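Aminotransferase, class IV (Brucella abortus, PDB 4TVI) probably catalyses the pyridoxal-phosphate-dependent transfer of amino groups from leucine, isoleucine and valine to 2-oxoglutarate, as a class-IV aminotransferase. Local coordinates at residues 264-274 against 288-299. Numbering follows the deposited sequence.
Sequences IEDFREADEIF and FDERKLDYGLVT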
ATOM      1  N   ILE A 264      14.148 -19.072  12.585  1.00 19.71           N
ATOM      2  CA  ILE A 264      13.270 -20.153  12.154  1.00 20.88           C
ATOM      3  C   ILE A 264      13.573 -21.410  12.957  1.00 21.66           C
ATOM      4  O   ILE A 264      12.664 -22.138  13.363  1.00 19.60           O
ATOM      5  CB  ILE A 264      13.421 -20.455  10.646  1.00 22.50           C
ATOM      6  CG1 ILE A 264      12.896 -19.287   9.800  1.00 22.76           C
ATOM      7  CG2 ILE A 264      12.682 -21.736  10.280  1.00 19.52           C
ATOM      8  CD1 ILE A 264      11.405 -19.053   9.940  1.00 20.57           C
ATOM      9  N   GLU A 265      14.861 -21.641  13.195  1.00 19.69           N
ATOM     10  CA  GLU A 265      15.320 -22.776  13.985  1.00 23.32           C
ATOM     11  C   GLU A 265      14.665 -22.843  15.362  1.00 19.85           C
ATOM     12  O   GLU A 265      14.332 -23.925  15.832  1.00 21.11           O
ATOM     13  CB  GLU A 265      16.847 -22.725  14.135  1.00 25.88           C
ATOM     14  CG  GLU A 265      17.629 -23.071  12.861  1.00 32.82           C
ATOM     15  CD  GLU A 265      17.638 -21.963  11.806  1.00 35.93           C
ATOM     16  OE1 GLU A 265      16.954 -20.929  11.978  1.00 35.81           O
ATOM     17  OE2 GLU A 265      18.335 -22.137  10.785  1.00 39.90           O
ATOM     18  N   ASP A 266      14.457 -21.692  15.995  1.00 19.18           N
ATOM     19  CA  ASP A 266      13.812 -21.653  17.311  1.00 20.95           C
ATOM     20  C   ASP A 266      12.399 -22.217  17.259  1.00 20.98           C
ATOM     21  O   ASP A 266      11.974 -22.927  18.165  1.00 21.58           O
ATOM     22  CB  ASP A 266      13.779 -20.223  17.859  1.00 18.81           C
ATOM     23  CG  ASP A 266      15.155 -19.721  18.244  1.00 20.64           C
ATOM     24  OD1 ASP A 266      15.745 -20.298  19.181  1.00 21.68           O
ATOM     25  OD2 ASP A 266      15.657 -18.776  17.595  1.00 18.81           O
ATOM     26  N   PHE A 267      11.677 -21.904  16.189  1.00 22.32           N
ATOM     27  CA  PHE A 267      10.305 -22.377  16.050  1.00 20.76           C
ATOM     28  C   PHE A 267      10.267 -23.838  15.610  1.00 20.74           C
ATOM     29  O   PHE A 267       9.290 -24.543  15.853  1.00 21.03           O
ATOM     30  CB  PHE A 267       9.536 -21.475  15.085  1.00 20.54           C
ATOM     31  CG  PHE A 267       9.183 -20.141  15.682  1.00 18.40           C
ATOM     32  CD1 PHE A 267      10.103 -19.104  15.691  1.00 18.36           C
ATOM     33  CD2 PHE A 267       7.942 -19.934  16.256  1.00 17.75           C
ATOM     34  CE1 PHE A 267       9.790 -17.882  16.259  1.00 19.42           C
ATOM     35  CE2 PHE A 267       7.616 -18.711  16.820  1.00 19.74           C
ATOM     36  CZ  PHE A 267       8.544 -17.683  16.821  1.00 19.73           C
ATOM     37  N   ARG A 268      11.344 -24.300  14.987  1.00 21.84           N
ATOM     38  CA  ARG A 268      11.469 -25.713  14.660  1.00 24.57           C
ATOM     39  C   ARG A 268      11.508 -26.538  15.953  1.00 20.93           C
ATOM     40  O   ARG A 268      11.068 -27.688  15.975  1.00 21.82           O
ATOM     41  CB  ARG A 268      12.719 -25.981  13.811  1.00 25.24           C
ATOM     42  CG  ARG A 268      12.738 -25.274  12.457  1.00 25.14           C
ATOM     43  CD  ARG A 268      11.710 -25.843  11.487  1.00 26.28           C
ATOM     44  NE  ARG A 268      11.859 -25.268  10.150  1.00 27.87           N
ATOM     45  CZ  ARG A 268      10.909 -25.265   9.218  1.00 26.65           C
ATOM     46  NH1 ARG A 268       9.721 -25.801   9.468  1.00 22.74           N
ATOM     47  NH2 ARG A 268      11.145 -24.717   8.033  1.00 28.96           N
ATOM     48  N   GLU A 269      12.029 -25.946  17.028  1.00 22.39           N
ATOM     49  CA  GLU A 269      12.193 -26.665  18.293  1.00 23.02           C
ATOM     50  C   GLU A 269      11.064 -26.420  19.277  1.00 22.62           C
ATOM     51  O   GLU A 269      11.108 -26.929  20.392  1.00 21.63           O
ATOM     52  CB  GLU A 269      13.483 -26.259  19.004  1.00 24.55           C
ATOM     53  CG  GLU A 269      14.660 -25.957  18.127  1.00 29.77           C
ATOM     54  CD  GLU A 269      15.698 -25.095  18.833  1.00 32.90           C
ATOM     55  OE1 GLU A 269      15.558 -24.859  20.053  1.00 34.43           O
ATOM     56  OE2 GLU A 269      16.658 -24.657  18.167  1.00 35.77           O
ATOM     57  N   ALA A 270      10.069 -25.632  18.886  1.00 22.79           N
ATOM     58  CA  ALA A 270       9.019 -25.249  19.826  1.00 22.51           C
ATOM     59  C   ALA A 270       8.172 -26.433  20.287  1.00 21.73           C
ATOM     60  O   ALA A 270       7.851 -27.328  19.500  1.00 20.25           O
ATOM     61  CB  ALA A 270       8.133 -24.187  19.210  1.00 20.42           C
ATOM     62  N   ASP A 271       7.823 -26.430  21.571  1.00 21.88           N
ATOM     63  CA  ASP A 271       6.858 -27.382  22.108  1.00 25.46           C
ATOM     64  C   ASP A 271       5.467 -26.951  21.664  1.00 25.14           C
ATOM     65  O   ASP A 271       4.627 -27.777  21.302  1.00 27.79           O
ATOM     66  CB  ASP A 271       6.933 -27.460  23.637  1.00 25.94           C
ATOM     67  CG  ASP A 271       8.288 -27.925  24.133  1.00 28.21           C
ATOM     68  OD1 ASP A 271       8.938 -28.715  23.420  1.00 31.55           O
ATOM     69  OD2 ASP A 271       8.698 -27.507  25.238  1.00 27.22           O
ATOM     70  N   GLU A 272       5.235 -25.643  21.713  1.00 22.90           N
ATOM     71  CA  GLU A 272       3.982 -25.055  21.252  1.00 21.15           C
ATOM     72  C   GLU A 272       4.252 -23.796  20.448  1.00 20.06           C
ATOM     73  O   GLU A 272       5.235 -23.095  20.681  1.00 19.19           O
ATOM     74  CB  GLU A 272       3.058 -24.695  22.426  1.00 19.49           C
ATOM     75  CG  GLU A 272       2.961 -25.712  23.548  1.00 17.54           C
ATOM     76  CD  GLU A 272       2.063 -25.223  24.671  1.00 18.14           C
ATOM     77  OE1 GLU A 272       1.189 -24.369  24.399  1.00 19.97           O
ATOM     78  OE2 GLU A 272       2.225 -25.687  25.822  1.00 18.53           O
ATOM     79  N   ILE A 273       3.353 -23.503  19.516  1.00 19.51           N
ATOM     80  CA  ILE A 273       3.370 -22.243  18.794  1.00 18.12           C
ATOM     81  C   ILE A 273       1.954 -21.675  18.791  1.00 18.75           C
ATOM     82  O   ILE A 273       0.982 -22.414  18.596  1.00 18.35           O
ATOM     83  CB  ILE A 273       3.871 -22.402  17.332  1.00 18.48           C
ATOM     84  CG1 ILE A 273       5.223 -23.118  17.287  1.00 20.00           C
ATOM     85  CG2 ILE A 273       3.977 -21.042  16.646  1.00 14.05           C
ATOM     86  CD1 ILE A 273       5.759 -23.334  15.871  1.00 20.52           C
ATOM     87  N   PHE A 274       1.827 -20.376  19.034  1.00 15.35           N
ATOM     88  CA  PHE A 274       0.524 -19.734  18.908  1.00 18.07           C
ATOM     89  C   PHE A 274       0.640 -18.294  18.420  1.00 18.48           C
ATOM     90  O   PHE A 274       1.736 -17.739  18.329  1.00 19.47           O
ATOM     91  CB  PHE A 274      -0.246 -19.801  20.235  1.00 16.52           C
ATOM     92  CG  PHE A 274       0.347 -18.980  21.358  1.00 16.65           C
ATOM     93  CD1 PHE A 274       1.279 -19.536  22.228  1.00 14.70           C
ATOM     94  CD2 PHE A 274      -0.083 -17.681  21.590  1.00 17.07           C
ATOM     95  CE1 PHE A 274       1.801 -18.796  23.277  1.00 12.87           C
ATOM     96  CE2 PHE A 274       0.434 -16.932  22.639  1.00 14.73           C
ATOM     97  CZ  PHE A 274       1.376 -17.497  23.487  1.00 17.60           C
ATOM     98  N   PHE A 288       3.862 -26.879  11.691  1.00 26.52           N
ATOM     99  CA  PHE A 288       4.925 -26.124  11.043  1.00 24.51           C
ATOM    100  C   PHE A 288       5.618 -27.047  10.051  1.00 26.99           C
ATOM    101  O   PHE A 288       6.427 -27.887  10.440  1.00 27.50           O
ATOM    102  CB  PHE A 288       5.911 -25.565  12.074  1.00 21.13           C
ATOM    103  CG  PHE A 288       6.921 -24.606  11.502  1.00 21.48           C
ATOM    104  CD1 PHE A 288       6.806 -24.133  10.200  1.00 23.64           C
ATOM    105  CD2 PHE A 288       7.989 -24.173  12.273  1.00 21.21           C
ATOM    106  CE1 PHE A 288       7.736 -23.252   9.679  1.00 24.06           C
ATOM    107  CE2 PHE A 288       8.924 -23.294  11.757  1.00 25.61           C
ATOM    108  CZ  PHE A 288       8.798 -22.832  10.458  1.00 24.73           C
ATOM    109  N   ASP A 289       5.263 -26.895   8.778  1.00 27.53           N
ATOM    110  CA  ASP A 289       5.714 -27.787   7.719  1.00 27.74           C
ATOM    111  C   ASP A 289       5.464 -29.254   8.095  1.00 31.33           C
ATOM    112  O   ASP A 289       4.319 -29.658   8.292  1.00 34.26           O
ATOM    113  CB  ASP A 289       7.189 -27.532   7.393  1.00 26.54           C
ATOM    114  CG  ASP A 289       7.401 -26.214   6.653  1.00 24.91           C
ATOM    115  OD1 ASP A 289       6.893 -26.075   5.518  1.00 24.26           O
ATOM    116  OD2 ASP A 289       8.069 -25.314   7.205  1.00 23.07           O
ATOM    117  N   GLU A 290       6.526 -30.046   8.202  1.00 30.68           N
ATOM    118  CA  GLU A 290       6.375 -31.481   8.426  1.00 33.69           C
ATOM    119  C   GLU A 290       6.111 -31.862   9.885  1.00 35.56           C
ATOM    120  O   GLU A 290       5.828 -33.026  10.185  1.00 37.54           O
ATOM    121  CB  GLU A 290       7.615 -32.221   7.921  1.00 34.78           C
ATOM    122  CG  GLU A 290       7.602 -32.469   6.423  1.00 35.82           C
ATOM    123  CD  GLU A 290       8.872 -33.144   5.929  1.00 38.68           C
ATOM    124  OE1 GLU A 290       9.558 -33.791   6.749  1.00 36.02           O
ATOM    125  OE2 GLU A 290       9.176 -33.028   4.721  1.00 40.94           O
ATOM    126  N   ARG A 291       6.223 -30.896  10.792  1.00 32.13           N
ATOM    127  CA  ARG A 291       6.026 -31.189  12.204  1.00 30.63           C
ATOM    128  C   ARG A 291       4.648 -30.728  12.668  1.00 29.35           C
ATOM    129  O   ARG A 291       4.366 -29.530  12.725  1.00 25.83           O
ATOM    130  CB  ARG A 291       7.126 -30.543  13.051  1.00 31.07           C
ATOM    131  CG  ARG A 291       7.007 -30.859  14.534  1.00 34.95           C
ATOM    132  CD  ARG A 291       8.104 -30.204  15.359  1.00 37.28           C
ATOM    133  NE  ARG A 291       8.020 -30.623  16.755  1.00 41.52           N
ATOM    134  CZ  ARG A 291       8.350 -29.862  17.792  1.00 42.10           C
ATOM    135  NH1 ARG A 291       8.796 -28.629  17.598  1.00 42.12           N
ATOM    136  NH2 ARG A 291       8.230 -30.332  19.024  1.00 42.84           N
ATOM    137  N   LYS A 292       3.791 -31.689  12.997  1.00 30.88           N
ATOM    138  CA  LYS A 292       2.483 -31.382  13.554  1.00 30.53           C
ATOM    139  C   LYS A 292       2.660 -30.988  15.015  1.00 30.29           C
ATOM    140  O   LYS A 292       3.538 -31.511  15.702  1.00 29.71           O
ATOM    141  CB  LYS A 292       1.538 -32.577  13.420  1.00 32.02           C
ATOM    142  N   LEU A 293       1.834 -30.063  15.491  1.00 30.05           N
ATOM    143  CA  LEU A 293       1.917 -29.636  16.885  1.00 28.22           C
ATOM    144  C   LEU A 293       0.557 -29.651  17.555  1.00 27.75           C
ATOM    145  O   LEU A 293      -0.441 -29.231  16.970  1.00 24.70           O
ATOM    146  CB  LEU A 293       2.513 -28.231  16.982  1.00 25.15           C
ATOM    147  CG  LEU A 293       3.938 -28.062  16.459  1.00 26.58           C
ATOM    148  CD1 LEU A 293       4.305 -26.596  16.442  1.00 26.34           C
ATOM    149  CD2 LEU A 293       4.916 -28.863  17.301  1.00 28.19           C
ATOM    150  N   ASP A 294       0.530 -30.117  18.798  1.00 29.87           N
ATOM    151  CA  ASP A 294      -0.697 -30.131  19.569  1.00 30.34           C
ATOM    152  C   ASP A 294      -1.102 -28.730  19.968  1.00 28.22           C
ATOM    153  O   ASP A 294      -0.260 -27.839  20.091  1.00 27.63           O
ATOM    154  CB  ASP A 294      -0.546 -30.984  20.830  1.00 33.37           C
ATOM    155  CG  ASP A 294      -0.386 -32.455  20.524  1.00 39.47           C
ATOM    156  OD1 ASP A 294      -0.712 -32.866  19.391  1.00 43.14           O
ATOM    157  OD2 ASP A 294       0.059 -33.200  21.422  1.00 41.40           O
ATOM    158  N   TYR A 295      -2.401 -28.553  20.171  1.00 26.18           N
ATOM    159  CA  TYR A 295      -2.930 -27.399  20.878  1.00 25.01           C
ATOM    160  C   TYR A 295      -2.463 -27.516  22.326  1.00 24.35           C
ATOM    161  O   TYR A 295      -3.021 -28.276  23.120  1.00 24.16           O
ATOM    162  CB  TYR A 295      -4.455 -27.366  20.726  1.00 24.19           C
ATOM    163  CG  TYR A 295      -5.162 -26.134  21.236  1.00 25.68           C
ATOM    164  CD1 TYR A 295      -4.456 -25.041  21.717  1.00 24.35           C
ATOM    165  CD2 TYR A 295      -6.551 -26.032  21.149  1.00 28.42           C
ATOM    166  CE1 TYR A 295      -5.118 -23.909  22.173  1.00 24.51           C
ATOM    167  CE2 TYR A 295      -7.216 -24.899  21.582  1.00 27.76           C
ATOM    168  CZ  TYR A 295      -6.499 -23.842  22.092  1.00 26.59           C
ATOM    169  OH  TYR A 295      -7.169 -22.714  22.521  1.00 27.59           O
ATOM    170  N   GLY A 296      -1.414 -26.768  22.656  1.00 22.20           N
ATOM    171  CA  GLY A 296      -0.717 -26.955  23.917  1.00 22.18           C
ATOM    172  C   GLY A 296      -1.336 -26.329  25.154  1.00 22.33           C
ATOM    173  O   GLY A 296      -2.187 -25.444  25.061  1.00 20.25           O
ATOM    174  N   LEU A 297      -0.875 -26.793  26.316  1.00 21.16           N
ATOM    175  CA  LEU A 297      -1.372 -26.350  27.616  1.00 21.99           C
ATOM    176  C   LEU A 297      -1.053 -24.887  27.907  1.00 22.53           C
ATOM    177  O   LEU A 297      -1.890 -24.155  28.433  1.00 21.70           O
ATOM    178  CB  LEU A 297      -0.792 -27.226  28.730  1.00 20.48           C
ATOM    179  CG  LEU A 297      -1.293 -28.665  28.871  1.00 24.21           C
ATOM    180  CD1 LEU A 297      -0.765 -29.298  30.148  1.00 23.80           C
ATOM    181  CD2 LEU A 297      -2.808 -28.702  28.872  1.00 24.58           C
ATOM    182  N   VAL A 298       0.161 -24.462  27.574  1.00 22.83           N
ATOM    183  CA  VAL A 298       0.571 -23.088  27.847  1.00 22.09           C
ATOM    184  C   VAL A 298      -0.222 -22.112  26.976  1.00 22.68           C
ATOM    185  O   VAL A 298      -0.609 -21.033  27.433  1.00 23.62           O
ATOM    186  CB  VAL A 298       2.086 -22.891  27.627  1.00 19.80           C
ATOM    187  CG1 VAL A 298       2.479 -21.441  27.863  1.00 15.80           C
ATOM    188  CG2 VAL A 298       2.868 -23.805  28.559  1.00 20.99           C
ATOM    189  N   THR A 299      -0.473 -22.502  25.729  1.00 21.15           N
ATOM    190  CA  THR A 299      -1.314 -21.714  24.834  1.00 18.00           C
ATOM    191  C   THR A 299      -2.717 -21.572  25.409  1.00 18.78           C
ATOM    192  O   THR A 299      -3.281 -20.476  25.448  1.00 17.55           O
ATOM    193  CB  THR A 299      -1.419 -22.356  23.436  1.00 17.34           C
ATOM    194  OG1 THR A 299      -0.114 -22.467  22.854  1.00 17.29           O
ATOM    195  CG2 THR A 299      -2.308 -21.510  22.534  1.00 14.51           C
TER
HETATM  196  O   HOH W   1       8.977 -27.762  11.421  1.00 28.62           O
HETATM  197  O   HOH W   2       9.681 -24.353   5.318  1.00 29.39           O
HETATM  198  O   HOH W   3       2.098 -28.293  21.694  1.00 24.61           O
HETATM  199  O   HOH W   4       1.177 -25.509  19.206  1.00 21.28           O
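Glu272 OE1 accepts two bonds from Thr299, one from N and one from OG1, each 2.8 Å long. The site is the N-terminus of helix 297-310, the last helix of this class-IV aminotransferase chain, with Gly296 at the N-cap. The backbone N of Thr299 meets the syn lone pair of OE1, while OG1 comes in nearly along the C-O axis. Glu272 OE2 accepts from Val298 N at 3.0 Å, also on its syn lone pair. The carboxylate thus spans the backbone N-H groups of Val298 and Thr299 in the first helical turn, and its negative charge probably suits the helix dipole. The Glu272 chain is extended beyond CG, which carries the carboxylate from strand 272-277 to the helix. Asp271 and Glu272 form a classic beta bulge opposite Val223.

The second polar site joins helix 264-268 to the type II' turn from Phe288 to Arg291, which links strands 281-288 and 291-292. Arg268 bends at chi2 (-70°) and lays its guanidinium flat on one face of the Phe288 ring, with centres 3.8 Å apart and planes at 14°. NH1 sits over the ring centre, and the stacked guanidinium makes a cation-pi contact with the ring. Arg268 NH1 and NH2 grip Asp289 OD2 end-on in a salt bridge. The Arg268 NH1 to Asp289 OD2 bond is 2.8 Å and fairly straight at 160°, on the anti lone pair; NH2 meets OD2 from above the carboxylate plane. Thr163 holds the other oxygen of Asp289. Water 1 links Arg268 NH1 to the carbonyl O of Phe288.

Between these sites, Ile273 CD1 rests 3.6 Å from Leu293 CD1. Leu293 CD2 lies over the centre of one face of the Arg291 guanidinium. Water 3 bridges the two backbones, donating to Asp271 O at 2.6 Å and to Asp294 O at 2.9 Å.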